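Alpha-fucosidase (Bifidobacterium bifidum, PDB 2EAB) probably hydrolyses terminal alpha-1,2-linked L-fucose from glycans, this chain being the calcium-binding, family 95 glycoside hydrolase catalytic part of a longer membrane protein. Local coordinates at residues G416-M421 with H484-A489; N422-M427 with Q765-F770; T835-T840 with Y892-K897. All coordinates share one frame; numbering follows the deposited sequence.

Contact 1: G416-M421 with H484-A489; sequences GSDFHM and HTENTA
Phe419 and His420 pair with Asn487 and Glu486 in a short two-stranded antiparallel sheet, buried in the family 95 catalytic domain. Backbone bonds set the register. Phe419 and Asn487 form the hydrogen-bonded pair, with Asn487 N to Phe419 O at 2.9 Å; in the return bond the Phe419 N–H approaches from well above the carbonyl plane of Asn487 (48° out of it) and is longer. Two residues on, Met421 N reaches Thr485 O at 2.8 Å, nearly straight at 165°. The amide of Asn487 curls back along its own strand, ND2 making weak bonds to the carbonyls of His484 and Thr485.

Van der Waals contacts occupy both faces. On that of Phe419 and Asn487, the CB atoms of the two residues touch, and CD1 of the ring lies against the Thr488 carbonyl; Tyr447 meets the same ring. CG of Met421 is anti to the backbone N (chi1 -153°), and a bend at chi3 brings CE beside Asn487 ND2, while helix 507-520 also packs on this side chain. On the other face the His420 ring runs beside Glu486 and meets Thr485 at a slant, ND1 being 3.6 Å from Thr485 CG2 and NE2 3.8 Å from Glu486 CG.

Acidic groups make up the third kind of contact. The carboxylates of Asp418 and Glu486 stand almost perpendicular, and Glu486 OE1 is bonded to Gln133. Asp418 OD2 accepts a hydrogen bond from each of two waters: one also donates to Asn487 O, the other to Glu486 OE2 at 2.9 Å, bridging carboxylate oxygens that lie 4.5 Å apart (Asp418 OD2 to Glu486 OE2).

Contact 2: N422-M427 with Q765-F770; sequences NVNLQM and QIDGNF. With EDO (1,2-ethanediol), chain D.
Met427 lies along the first turn of helix 767-780, and its side chain can be followed outward over Asp767. CB stands near CB of Asp767. With CG anti to the backbone N (chi1 -169°), the chain runs across the start of that helix: CG is 3.3 Å from the Asp767 carbonyl O, and SD sits 3.2 Å from the same oxygen and 3.8 Å from Asp767 CB, with Gly768 N just beyond. A bend at chi3 then turns CE away from Asp767. Trp723 of helix 722-734 packs on both Met427 and Asp767. At the backbone end of the methionine, Met427 O touches CB of Phe770 at 3.4 Å, and the Phe770 side chain continues to Leu382 and Thr383 of helix 365-386.

The Asp767 carboxylate lies alongside the Asn424 amide, the two side chains heading the same way with planes 35° apart. Its OD1 also accepts a weak bond from Gly768 N.

Val423 is the N-cap of helix 424-428, and Met427 N bonds to its carbonyl at 2.9 Å. Just ahead, Asn422 CG lies 3.5 Å from C2 of a bound 1,2-ethanediol, and OD1 bonds to the hydroxyl of Tyr578. With an alanine here, that hydroxyl would probably lose its amide partner and a gap would open beside the diol.

A second ethanediol lies close to Asn424. Asn424 and Asp767 side by side, near ethanediol molecules that probably come from the crystallisation liquor, are consistent with a sugar-binding pocket at the centre of an (α/α)6 barrel, the catalytic fold of family 95.

Contact 3: T835-T840 with Y892-K897; sequences TEVRLT and YTITKK
Val837 sets its CB against that of Ile894, 3.9 Å away, directly across two antiparallel strands. They form a hydrogen-bonded pair: Val837 N to Ile894 O at 2.9 Å and Ile894 N to Val837 O at 2.8 Å, both in the carbonyl planes. Two residues along, Leu839 and Tyr892 repeat the pattern. There the Leu839 N–H bond to Tyr892 O is nearly straight (172°), whereas the Tyr892 N–H comes to Leu839 O from above its carbonyl plane. That same oxygen touches the edge of the Tyr892 ring, 3.4 Å from CD2. The tyrosine hydroxyl is bonded to Thr887 N, and the ring also meets Phe884.

Between these pairs Arg838 and Thr893 emerge on the other, more exposed face and run side by side, NH1 of the arginine 3.5 Å from OG1 of the threonine. CG2 of Thr893, anti to its own backbone N, reaches the neighbouring Glu836 side chain, 3.8 Å from OE2, the two chains crossing at a slant.

Beside Thr835 and Lys896 a water bridges the two segments. It donates to Thr835 O and accepts from both N and NZ of Lys896, whose chain folds back through bends at chi3 and chi4 until NZ lies 3.8 Å from Thr835 CG2. Here Thr835 and Glu836 both face Thr828, a classic beta bulge in strand 833-841.

Leu839 and Ile894 pack on strand 847-851 of a second sheet, so the Val837, Leu839, Tyr892 and Ile894 face turns inward, as in the beta-sandwich of the family 95 C-terminal domain.

In the fold
Contacts 1 and 2 adjoin, their centres 12 Å apart. Residues 416-421 run straight into 422-427, and the join is tied by probable hydrogen bonds from Gln426 NE2 to Met421 O (2.8 Å) and from Leu425 N to His420 O (2.9 Å); Thr485 also packs on Asn422. The calcium ion, at Gly57, Glu77, Ser386 and Leu393, lies about 7 Å from the Phe419 side chain and about 10 Å from that of Phe770. Ethanediols, probably from the crystallisation liquor, lie near His420, Asn422 and Asn424, consistent with both contacts bordering a pocket that may receive the substrate. Contact 3, in the C-terminal domain, is remote: its nearest atoms are about 21 Å from contact 2 and 31 Å from contact 1.

Contact 1: G416-M421 with H484-A489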
ATOM      1  N   GLY A 416       6.119   9.593 -11.127  1.00  6.30           N
ATOM      2  CA  GLY A 416       4.765   9.743 -11.646  1.00  6.18           C
ATOM      3  C   GLY A 416       3.638   9.550 -10.648  1.00  5.73           C
ATOM      4  O   GLY A 416       2.480   9.475 -11.043  1.00  5.66           O
ATOM      5  N   SER A 417       3.974   9.477  -9.357  1.00  5.55           N
ATOM      6  CA  SER A 417       3.025   9.080  -8.303  1.00  5.73           C
ATOM      7  C   SER A 417       2.234   7.848  -8.754  1.00  5.29           C
ATOM      8  O   SER A 417       1.013   7.771  -8.611  1.00  5.77           O
ATOM      9  CB  SER A 417       2.105  10.241  -7.910  1.00  5.91           C
ATOM     10  OG  SER A 417       1.337   9.903  -6.764  1.00  6.33           O
ATOM     11  N   ASP A 418       2.965   6.886  -9.304  1.00  5.47           N
ATOM     12  CA  ASP A 418       2.372   5.784 -10.047  1.00  5.30           C
ATOM     13  C   ASP A 418       2.076   4.552  -9.180  1.00  5.34           C
ATOM     14  O   ASP A 418       2.016   4.635  -7.947  1.00  5.56           O
ATOM     15  CB  ASP A 418       3.237   5.449 -11.288  1.00  5.76           C
ATOM     16  CG  ASP A 418       4.581   4.810 -10.940  1.00  5.62           C
ATOM     17  OD1 ASP A 418       4.808   4.521  -9.752  1.00  5.84           O
ATOM     18  OD2 ASP A 418       5.401   4.579 -11.858  1.00  5.76           O
ATOM     19  N   PHE A 419       1.857   3.423  -9.844  1.00  5.17           N
ATOM     20  CA  PHE A 419       1.730   2.129  -9.185  1.00  5.32           C
ATOM     21  C   PHE A 419       3.072   1.423  -9.361  1.00  5.53           C
ATOM     22  O   PHE A 419       3.388   0.922 -10.443  1.00  5.61           O
ATOM     23  CB  PHE A 419       0.546   1.351  -9.769  1.00  5.97           C
ATOM     24  CG  PHE A 419      -0.742   2.119  -9.697  1.00  5.99           C
ATOM     25  CD1 PHE A 419      -1.274   2.716 -10.834  1.00  6.31           C
ATOM     26  CD2 PHE A 419      -1.390   2.304  -8.473  1.00  6.39           C
ATOM     27  CE1 PHE A 419      -2.449   3.457 -10.766  1.00  7.63           C
ATOM     28  CE2 PHE A 419      -2.571   3.044  -8.399  1.00  7.72           C
ATOM     29  CZ  PHE A 419      -3.099   3.623  -9.551  1.00  7.91           C
ATOM     30  N   HIS A 420       3.881   1.436  -8.300  1.00  5.68           N
ATOM     31  CA  HIS A 420       5.243   0.906  -8.342  1.00  5.56           C
ATOM     32  C   HIS A 420       5.211  -0.469  -7.707  1.00  5.31           C
ATOM     33  O   HIS A 420       5.144  -0.594  -6.479  1.00  5.51           O
ATOM     34  CB  HIS A 420       6.229   1.817  -7.594  1.00  6.11           C
ATOM     35  CG  HIS A 420       7.240   2.468  -8.482  1.00  5.88           C
ATOM     36  ND1 HIS A 420       8.578   2.132  -8.497  1.00  7.67           N
ATOM     37  CD2 HIS A 420       7.091   3.445  -9.402  1.00  4.52           C
ATOM     38  CE1 HIS A 420       9.204   2.884  -9.386  1.00  5.16           C
ATOM     39  NE2 HIS A 420       8.322   3.685  -9.954  1.00  8.46           N
ATOM     40  N   MET A 421       5.250  -1.499  -8.543  1.00  5.44           N
ATOM     41  CA  MET A 421       4.806  -2.828  -8.140  1.00  5.88           C
ATOM     42  C   MET A 421       5.949  -3.786  -7.809  1.00  5.92           C
ATOM     43  O   MET A 421       5.793  -5.001  -7.904  1.00  6.03           O
ATOM     44  CB  MET A 421       3.869  -3.395  -9.216  1.00  6.18           C
ATOM     45  CG  MET A 421       2.854  -4.406  -8.710  1.00  6.94           C
ATOM     46  SD  MET A 421       1.571  -4.733  -9.925  1.00  6.66           S
ATOM     47  CE  MET A 421       2.471  -5.760 -11.087  1.00  7.02           C
ATOM     48  N   HIS A 484       5.456  -5.496 -14.893  1.00  5.08           N
ATOM     49  CA  HIS A 484       6.756  -5.199 -14.328  1.00  5.39           C
ATOM     50  C   HIS A 484       6.648  -4.187 -13.175  1.00  5.68           C
ATOM     51  O   HIS A 484       5.693  -4.254 -12.402  1.00  5.95           O
ATOM     52  CB  HIS A 484       7.685  -4.812 -15.475  1.00  5.43           C
ATOM     53  CG  HIS A 484       8.025  -5.972 -16.353  1.00  5.61           C
ATOM     54  ND1 HIS A 484       7.269  -6.379 -17.435  1.00  7.37           N
ATOM     55  CD2 HIS A 484       9.039  -6.857 -16.250  1.00  4.36           C
ATOM     56  CE1 HIS A 484       7.825  -7.455 -17.972  1.00  4.09           C
ATOM     57  NE2 HIS A 484       8.903  -7.758 -17.272  1.00  6.90           N
ATOM     58  N   THR A 485       7.632  -3.302 -13.011  1.00  5.40           N
ATOM     59  CA  THR A 485       7.639  -2.381 -11.872  1.00  5.88           C
ATOM     60  C   THR A 485       6.698  -1.193 -12.072  1.00  5.59           C
ATOM     61  O   THR A 485       5.767  -0.981 -11.294  1.00  5.59           O
ATOM     62  CB  THR A 485       9.066  -1.879 -11.538  1.00  6.14           C
ATOM     63  OG1 THR A 485       9.863  -2.976 -11.074  1.00  6.81           O
ATOM     64  CG2 THR A 485       9.027  -0.815 -10.456  1.00  6.41           C
ATOM     65  N   GLU A 486       6.966  -0.400 -13.103  1.00  5.37           N
ATOM     66  CA  GLU A 486       6.219   0.831 -13.317  1.00  5.51           C
ATOM     67  C   GLU A 486       4.908   0.531 -14.019  1.00  5.62           C
ATOM     68  O   GLU A 486       4.900   0.098 -15.169  1.00  5.59           O
ATOM     69  CB  GLU A 486       7.030   1.823 -14.143  1.00  6.01           C
ATOM     70  CG  GLU A 486       8.341   2.229 -13.513  1.00  6.38           C
ATOM     71  CD  GLU A 486       8.962   3.402 -14.226  1.00  7.21           C
ATOM     72  OE1 GLU A 486       8.830   3.492 -15.469  1.00  7.09           O
ATOM     73  OE2 GLU A 486       9.590   4.242 -13.545  1.00  8.06           O
ATOM     74  N   ASN A 487       3.811   0.771 -13.307  1.00  5.33           N
ATOM     75  CA  ASN A 487       2.467   0.536 -13.800  1.00  5.30           C
ATOM     76  C   ASN A 487       1.634   1.805 -13.703  1.00  5.15           C
ATOM     77  O   ASN A 487       2.028   2.776 -13.045  1.00  5.62           O
ATOM     78  CB  ASN A 487       1.841  -0.639 -13.047  1.00  5.67           C
ATOM     79  CG  ASN A 487       2.320  -1.970 -13.581  1.00  5.49           C
ATOM     80  OD1 ASN A 487       1.744  -2.505 -14.527  1.00  6.45           O
ATOM     81  ND2 ASN A 487       3.396  -2.496 -13.006  1.00  6.11           N
ATOM     82  N   THR A 488       0.500   1.812 -14.398  1.00  5.13           N
ATOM     83  CA  THR A 488      -0.301   3.026 -14.522  1.00  5.39           C
ATOM     84  C   THR A 488      -1.788   2.683 -14.451  1.00  5.41           C
ATOM     85  O   THR A 488      -2.163   1.547 -14.157  1.00  5.48           O
ATOM     86  CB  THR A 488      -0.031   3.752 -15.858  1.00  5.53           C
ATOM     87  OG1 THR A 488      -0.584   2.975 -16.922  1.00  5.14           O
ATOM     88  CG2 THR A 488       1.457   3.997 -16.086  1.00  5.84           C
ATOM     89  N   ALA A 489      -2.632   3.663 -14.753  1.00  5.36           N
ATOM     90  CA  ALA A 489      -4.071   3.451 -14.866  1.00  5.62           C
ATOM     91  C   ALA A 489      -4.473   2.744 -16.170  1.00  5.57           C
ATOM     92  O   ALA A 489      -5.643   2.391 -16.339  1.00  5.81           O
ATOM     93  CB  ALA A 489      -4.802   4.782 -14.740  1.00  6.22           C
TER
HETATM   94  O   HOH W   1       4.309   4.464 -14.251  1.00  5.90           O
HETATM   95  O   HOH W   2       7.766   6.154 -12.421  1.00  7.76           O

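Contact 2: N422-M427 with Q765-F770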
ATOM      1  N   ASN A 422       7.085  -3.246  -7.381  1.00  6.04           N
ATOM      2  CA  ASN A 422       8.191  -4.088  -6.926  1.00  6.29           C
ATOM      3  C   ASN A 422       8.654  -3.708  -5.517  1.00  6.14           C
ATOM      4  O   ASN A 422       9.848  -3.708  -5.220  1.00  6.24           O
ATOM      5  CB  ASN A 422       9.347  -4.092  -7.939  1.00  6.85           C
ATOM      6  CG  ASN A 422      10.142  -5.399  -7.927  1.00  6.58           C
ATOM      7  OD1 ASN A 422       9.701  -6.416  -7.388  1.00  6.25           O
ATOM      8  ND2 ASN A 422      11.321  -5.373  -8.535  1.00  7.12           N
ATOM      9  N   VAL A 423       7.664  -3.352  -4.692  1.00  6.05           N
ATOM     10  CA  VAL A 423       7.699  -3.232  -3.219  1.00  6.20           C
ATOM     11  C   VAL A 423       6.671  -2.208  -2.742  1.00  5.97           C
ATOM     12  O   VAL A 423       6.065  -2.389  -1.685  1.00  5.75           O
ATOM     13  CB  VAL A 423       9.102  -2.937  -2.585  1.00  6.48           C
ATOM     14  CG1 VAL A 423       9.611  -1.536  -2.932  1.00  7.05           C
ATOM     15  CG2 VAL A 423       9.058  -3.125  -1.062  1.00  7.12           C
ATOM     16  N   ASN A 424       6.479  -1.140  -3.510  1.00  5.57           N
ATOM     17  CA  ASN A 424       5.737   0.011  -3.002  1.00  5.61           C
ATOM     18  C   ASN A 424       4.240  -0.240  -2.923  1.00  5.43           C
ATOM     19  O   ASN A 424       3.632  -0.053  -1.870  1.00  5.37           O
ATOM     20  CB  ASN A 424       6.016   1.259  -3.835  1.00  6.11           C
ATOM     21  CG  ASN A 424       7.494   1.560  -3.960  1.00  6.29           C
ATOM     22  OD1 ASN A 424       8.072   2.292  -3.144  1.00  9.35           O
ATOM     23  ND2 ASN A 424       8.124   0.978  -4.955  1.00  6.03           N
ATOM     24  N   LEU A 425       3.654  -0.686  -4.029  1.00  5.54           N
ATOM     25  CA  LEU A 425       2.232  -1.007  -4.036  1.00  5.70           C
ATOM     26  C   LEU A 425       1.928  -2.150  -3.066  1.00  5.62           C
ATOM     27  O   LEU A 425       0.895  -2.146  -2.388  1.00  5.79           O
ATOM     28  CB  LEU A 425       1.757  -1.338  -5.453  1.00  5.59           C
ATOM     29  CG  LEU A 425       0.251  -1.553  -5.621  1.00  5.83           C
ATOM     30  CD1 LEU A 425      -0.543  -0.308  -5.235  1.00  6.55           C
ATOM     31  CD2 LEU A 425      -0.080  -1.995  -7.035  1.00  6.21           C
ATOM     32  N   GLN A 426       2.838  -3.119  -2.999  1.00  5.51           N
ATOM     33  CA  GLN A 426       2.736  -4.201  -2.026  1.00  5.42           C
ATOM     34  C   GLN A 426       2.636  -3.635  -0.611  1.00  5.71           C
ATOM     35  O   GLN A 426       1.759  -4.029   0.162  1.00  5.62           O
ATOM     36  CB  GLN A 426       3.943  -5.135  -2.129  1.00  5.93           C
ATOM     37  CG  GLN A 426       3.954  -6.047  -3.357  1.00  5.58           C
ATOM     38  CD  GLN A 426       4.481  -5.401  -4.634  1.00  5.06           C
ATOM     39  OE1 GLN A 426       4.903  -4.235  -4.651  1.00  5.75           O
ATOM     40  NE2 GLN A 426       4.468  -6.173  -5.716  1.00  5.62           N
ATOM     41  N   MET A 427       3.538  -2.713  -0.276  1.00  5.55           N
ATOM     42  CA  MET A 427       3.570  -2.104   1.050  1.00  5.58           C
ATOM     43  C   MET A 427       2.277  -1.360   1.384  1.00  5.64           C
ATOM     44  O   MET A 427       1.802  -1.416   2.523  1.00  5.85           O
ATOM     45  CB  MET A 427       4.780  -1.183   1.185  1.00  5.64           C
ATOM     46  CG  MET A 427       5.023  -0.723   2.609  1.00  5.94           C
ATOM     47  SD  MET A 427       6.553   0.179   2.846  1.00  6.20           S
ATOM     48  CE  MET A 427       7.757  -1.004   2.220  1.00  8.62           C
ATOM     49  N   GLN A 765       6.363   9.804   0.270  1.00  6.18           N
ATOM     50  CA  GLN A 765       5.982   8.516  -0.304  1.00  5.97           C
ATOM     51  C   GLN A 765       5.119   7.830   0.740  1.00  5.82           C
ATOM     52  O   GLN A 765       5.553   7.640   1.878  1.00  5.99           O
ATOM     53  CB  GLN A 765       7.222   7.669  -0.604  1.00  6.25           C
ATOM     54  CG  GLN A 765       8.051   8.180  -1.775  1.00  6.43           C
ATOM     55  CD  GLN A 765       7.333   8.040  -3.100  1.00  6.45           C
ATOM     56  OE1 GLN A 765       6.789   9.010  -3.640  1.00  8.34           O
ATOM     57  NE2 GLN A 765       7.326   6.832  -3.630  1.00  5.67           N
ATOM     58  N   ILE A 766       3.897   7.476   0.372  1.00  5.65           N
ATOM     59  CA  ILE A 766       2.946   6.949   1.351  1.00  5.78           C
ATOM     60  C   ILE A 766       3.269   5.520   1.802  1.00  5.59           C
ATOM     61  O   ILE A 766       2.827   5.078   2.873  1.00  6.00           O
ATOM     62  CB  ILE A 766       1.499   7.050   0.816  1.00  5.66           C
ATOM     63  CG1 ILE A 766       0.489   7.116   1.966  1.00  6.43           C
ATOM     64  CG2 ILE A 766       1.198   5.935  -0.194  1.00  5.79           C
ATOM     65  CD1 ILE A 766      -0.901   7.563   1.539  1.00  6.83           C
ATOM     66  N   ASP A 767       4.051   4.805   0.993  1.00  5.61           N
ATOM     67  CA  ASP A 767       4.388   3.415   1.290  1.00  6.00           C
ATOM     68  C   ASP A 767       4.795   3.205   2.747  1.00  5.98           C
ATOM     69  O   ASP A 767       4.218   2.359   3.442  1.00  5.95           O
ATOM     70  CB  ASP A 767       5.437   2.844   0.314  1.00  6.38           C
ATOM     71  CG  ASP A 767       6.593   3.803   0.017  1.00  6.49           C
ATOM     72  OD1 ASP A 767       7.118   4.479   0.925  1.00  6.69           O
ATOM     73  OD2 ASP A 767       7.006   3.848  -1.160  1.00  7.95           O
ATOM     74  N   GLY A 768       5.747   4.007   3.223  1.00  6.24           N
ATOM     75  CA  GLY A 768       6.248   3.882   4.591  1.00  6.42           C
ATOM     76  C   GLY A 768       5.225   4.161   5.675  1.00  6.33           C
ATOM     77  O   GLY A 768       5.355   3.645   6.783  1.00  6.34           O
ATOM     78  N   ASN A 769       4.210   4.969   5.374  1.00  6.24           N
ATOM     79  CA  ASN A 769       3.096   5.152   6.311  1.00  6.41           C
ATOM     80  C   ASN A 769       2.363   3.830   6.525  1.00  6.29           C
ATOM     81  O   ASN A 769       2.091   3.417   7.662  1.00  6.35           O
ATOM     82  CB  ASN A 769       2.106   6.208   5.812  1.00  6.48           C
ATOM     83  CG  ASN A 769       2.589   7.628   6.031  1.00  6.36           C
ATOM     84  OD1 ASN A 769       2.865   8.351   5.075  1.00  6.55           O
ATOM     85  ND2 ASN A 769       2.689   8.039   7.295  1.00  7.04           N
ATOM     86  N   PHE A 770       2.056   3.161   5.419  1.00  6.50           N
ATOM     87  CA  PHE A 770       1.393   1.867   5.479  1.00  6.42           C
ATOM     88  C   PHE A 770       2.312   0.786   6.053  1.00  6.30           C
ATOM     89  O   PHE A 770       1.861  -0.093   6.798  1.00  6.11           O
ATOM     90  CB  PHE A 770       0.872   1.483   4.093  1.00  6.62           C
ATOM     91  CG  PHE A 770      -0.146   2.444   3.528  1.00  6.24           C
ATOM     92  CD1 PHE A 770      -1.275   2.802   4.259  1.00  7.32           C
ATOM     93  CD2 PHE A 770       0.013   2.971   2.250  1.00  6.78           C
ATOM     94  CE1 PHE A 770      -2.222   3.666   3.734  1.00  7.55           C
ATOM     95  CE2 PHE A 770      -0.939   3.823   1.710  1.00  7.42           C
ATOM     96  CZ  PHE A 770      -2.053   4.184   2.456  1.00  7.71           C
TER
HETATM   97  C1  EDO D4804      12.399  -5.822  -3.777  1.00 29.74           C
HETATM   98  O1  EDO D4804      13.657  -5.200  -3.209  1.00 30.59           O
HETATM   99  C2  EDO D4804      12.443  -5.508  -5.325  1.00 30.60           C
HETATM  100  O2  EDO D4804      12.237  -4.033  -5.517  1.00 27.98           O

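Contact 3: T835-T840 with Y892-K897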
ATOM      1  N   THR A 835      -1.555 -10.863  29.651  1.00 10.26           N
ATOM      2  CA  THR A 835      -2.458 -11.136  30.766  1.00 10.83           C
ATOM      3  C   THR A 835      -3.823 -11.592  30.269  1.00 10.94           C
ATOM      4  O   THR A 835      -4.578 -12.234  31.004  1.00 11.36           O
ATOM      5  CB  THR A 835      -2.639  -9.903  31.668  1.00 11.01           C
ATOM      6  OG1 THR A 835      -3.107  -8.799  30.883  1.00 11.73           O
ATOM      7  CG2 THR A 835      -1.326  -9.531  32.340  1.00 11.60           C
ATOM      8  N   GLU A 836      -4.146 -11.249  29.025  1.00 10.81           N
ATOM      9  CA  GLU A 836      -5.406 -11.660  28.425  1.00 11.53           C
ATOM     10  C   GLU A 836      -5.284 -11.663  26.908  1.00 10.83           C
ATOM     11  O   GLU A 836      -4.635 -10.783  26.325  1.00 11.38           O
ATOM     12  CB  GLU A 836      -6.547 -10.729  28.854  1.00 11.57           C
ATOM     13  CG  GLU A 836      -7.927 -11.185  28.400  1.00 13.21           C
ATOM     14  CD  GLU A 836      -9.003 -10.144  28.633  1.00 13.61           C
ATOM     15  OE1 GLU A 836      -8.967  -9.076  27.982  1.00 16.11           O
ATOM     16  OE2 GLU A 836      -9.896 -10.408  29.463  1.00 17.44           O
ATOM     17  N   VAL A 837      -5.877 -12.675  26.283  1.00 10.19           N
ATOM     18  CA  VAL A 837      -6.109 -12.661  24.846  1.00  9.99           C
ATOM     19  C   VAL A 837      -7.602 -12.850  24.632  1.00  9.88           C
ATOM     20  O   VAL A 837      -8.227 -13.696  25.287  1.00  9.66           O
ATOM     21  CB  VAL A 837      -5.323 -13.774  24.114  1.00  9.86           C
ATOM     22  CG1 VAL A 837      -5.550 -13.685  22.608  1.00 10.46           C
ATOM     23  CG2 VAL A 837      -3.836 -13.686  24.428  1.00 10.64           C
ATOM     24  N   ARG A 838      -8.172 -12.042  23.744  1.00  9.79           N
ATOM     25  CA  ARG A 838      -9.550 -12.214  23.310  1.00 10.55           C
ATOM     26  C   ARG A 838      -9.529 -12.589  21.837  1.00  9.70           C
ATOM     27  O   ARG A 838      -9.067 -11.811  20.994  1.00  9.86           O
ATOM     28  CB  ARG A 838     -10.362 -10.942  23.558  1.00 10.65           C
ATOM     29  CG  ARG A 838     -10.487 -10.595  25.041  1.00 12.07           C
ATOM     30  CD  ARG A 838     -11.379  -9.383  25.292  1.00 13.44           C
ATOM     31  NE  ARG A 838     -12.731  -9.558  24.757  1.00 18.35           N
ATOM     32  CZ  ARG A 838     -13.732 -10.173  25.385  1.00 20.39           C
ATOM     33  NH1 ARG A 838     -13.558 -10.696  26.594  1.00 22.28           N
ATOM     34  NH2 ARG A 838     -14.916 -10.268  24.793  1.00 21.63           N
ATOM     35  N   LEU A 839     -10.003 -13.795  21.539  1.00  9.19           N
ATOM     36  CA  LEU A 839      -9.949 -14.343  20.195  1.00  8.87           C
ATOM     37  C   LEU A 839     -11.366 -14.555  19.689  1.00  8.36           C
ATOM     38  O   LEU A 839     -12.070 -15.455  20.163  1.00  8.43           O
ATOM     39  CB  LEU A 839      -9.171 -15.664  20.197  1.00  8.98           C
ATOM     40  CG  LEU A 839      -8.896 -16.291  18.830  1.00  8.54           C
ATOM     41  CD1 LEU A 839      -7.715 -15.601  18.151  1.00  9.99           C
ATOM     42  CD2 LEU A 839      -8.644 -17.788  18.968  1.00  9.69           C
ATOM     43  N   THR A 840     -11.794 -13.717  18.751  1.00  8.27           N
ATOM     44  CA  THR A 840     -13.115 -13.863  18.166  1.00  8.29           C
ATOM     45  C   THR A 840     -12.987 -14.675  16.890  1.00  7.87           C
ATOM     46  O   THR A 840     -12.328 -14.251  15.935  1.00  8.11           O
ATOM     47  CB  THR A 840     -13.746 -12.500  17.837  1.00  8.39           C
ATOM     48  OG1 THR A 840     -13.735 -11.670  19.006  1.00  9.58           O
ATOM     49  CG2 THR A 840     -15.177 -12.681  17.348  1.00  9.28           C
ATOM     50  N   TYR A 892     -13.333 -16.153  22.521  1.00 10.99           N
ATOM     51  CA  TYR A 892     -12.660 -16.993  23.505  1.00 11.20           C
ATOM     52  C   TYR A 892     -11.674 -16.148  24.280  1.00 11.58           C
ATOM     53  O   TYR A 892     -10.945 -15.338  23.698  1.00 12.37           O
ATOM     54  CB  TYR A 892     -11.966 -18.166  22.803  1.00 11.37           C
ATOM     55  CG  TYR A 892     -12.961 -18.970  22.013  1.00 10.70           C
ATOM     56  CD1 TYR A 892     -13.610 -20.061  22.588  1.00 10.79           C
ATOM     57  CD2 TYR A 892     -13.309 -18.600  20.715  1.00 10.44           C
ATOM     58  CE1 TYR A 892     -14.557 -20.781  21.880  1.00 10.92           C
ATOM     59  CE2 TYR A 892     -14.257 -19.310  20.002  1.00 11.31           C
ATOM     60  CZ  TYR A 892     -14.875 -20.401  20.588  1.00 11.20           C
ATOM     61  OH  TYR A 892     -15.818 -21.098  19.880  1.00 11.68           O
ATOM     62  N   THR A 893     -11.676 -16.320  25.595  1.00 11.58           N
ATOM     63  CA  THR A 893     -10.808 -15.547  26.461  1.00 11.82           C
ATOM     64  C   THR A 893      -9.709 -16.446  27.018  1.00 11.51           C
ATOM     65  O   THR A 893      -9.988 -17.511  27.584  1.00 11.76           O
ATOM     66  CB  THR A 893     -11.611 -14.866  27.593  1.00 12.07           C
ATOM     67  OG1 THR A 893     -12.675 -14.093  27.023  1.00 13.35           O
ATOM     68  CG2 THR A 893     -10.726 -13.949  28.417  1.00 13.22           C
ATOM     69  N   ILE A 894      -8.466 -16.013  26.838  1.00 10.95           N
ATOM     70  CA  ILE A 894      -7.295 -16.789  27.230  1.00 10.79           C
ATOM     71  C   ILE A 894      -6.548 -16.047  28.324  1.00 10.87           C
ATOM     72  O   ILE A 894      -6.156 -14.892  28.144  1.00 10.87           O
ATOM     73  CB  ILE A 894      -6.369 -17.064  26.021  1.00 10.66           C
ATOM     74  CG1 ILE A 894      -7.167 -17.686  24.866  1.00 10.81           C
ATOM     75  CG2 ILE A 894      -5.214 -17.967  26.428  1.00 10.45           C
ATOM     76  CD1 ILE A 894      -6.392 -17.819  23.566  1.00 10.80           C
ATOM     77  N   THR A 895      -6.374 -16.716  29.464  1.00 11.52           N
ATOM     78  CA  THR A 895      -5.787 -16.104  30.656  1.00 12.04           C
ATOM     79  C   THR A 895      -4.816 -17.068  31.332  1.00 12.55           C
ATOM     80  O   THR A 895      -4.879 -18.272  31.101  1.00 12.37           O
ATOM     81  CB  THR A 895      -6.879 -15.720  31.677  1.00 12.17           C
ATOM     82  OG1 THR A 895      -7.745 -16.843  31.885  1.00 12.25           O
ATOM     83  CG2 THR A 895      -7.694 -14.528  31.184  1.00 12.35           C
ATOM     84  N   LYS A 896      -3.924 -16.530  32.163  1.00 13.30           N
ATOM     85  CA  LYS A 896      -2.973 -17.348  32.920  1.00 15.04           C
ATOM     86  C   LYS A 896      -3.691 -18.310  33.853  1.00 15.18           C
ATOM     87  O   LYS A 896      -4.634 -17.922  34.551  1.00 15.43           O
ATOM     88  CB  LYS A 896      -2.066 -16.476  33.781  1.00 15.09           C
ATOM     89  CG  LYS A 896      -1.016 -15.674  33.048  1.00 16.48           C
ATOM     90  CD  LYS A 896      -0.107 -14.955  34.048  1.00 16.97           C
ATOM     91  CE  LYS A 896      -0.871 -13.986  34.954  1.00 19.19           C
ATOM     92  NZ  LYS A 896      -1.528 -12.871  34.209  1.00 18.20           N
ATOM     93  N   LYS A 897      -3.231 -19.558  33.880  1.00 15.58           N
ATOM     94  CA  LYS A 897      -3.708 -20.522  34.868  1.00 16.20           C
ATOM     95  C   LYS A 897      -3.246 -20.116  36.266  1.00 16.27           C
ATOM     96  O   LYS A 897      -2.153 -19.572  36.438  1.00 16.65           O
ATOM     97  CB  LYS A 897      -3.203 -21.925  34.547  1.00 16.49           C
ATOM     98  CG  LYS A 897      -3.831 -22.549  33.312  1.00 17.41           C
ATOM     99  CD  LYS A 897      -3.312 -23.960  33.073  1.00 19.84           C
ATOM    100  CE  LYS A 897      -1.850 -23.956  32.653  1.00 20.86           C
ATOM    101  NZ  LYS A 897      -1.281 -25.332  32.627  1.00 22.09           N
TER
HETATM  102  O   HOH W   3      -3.986 -13.757  33.110  1.00 14.44           O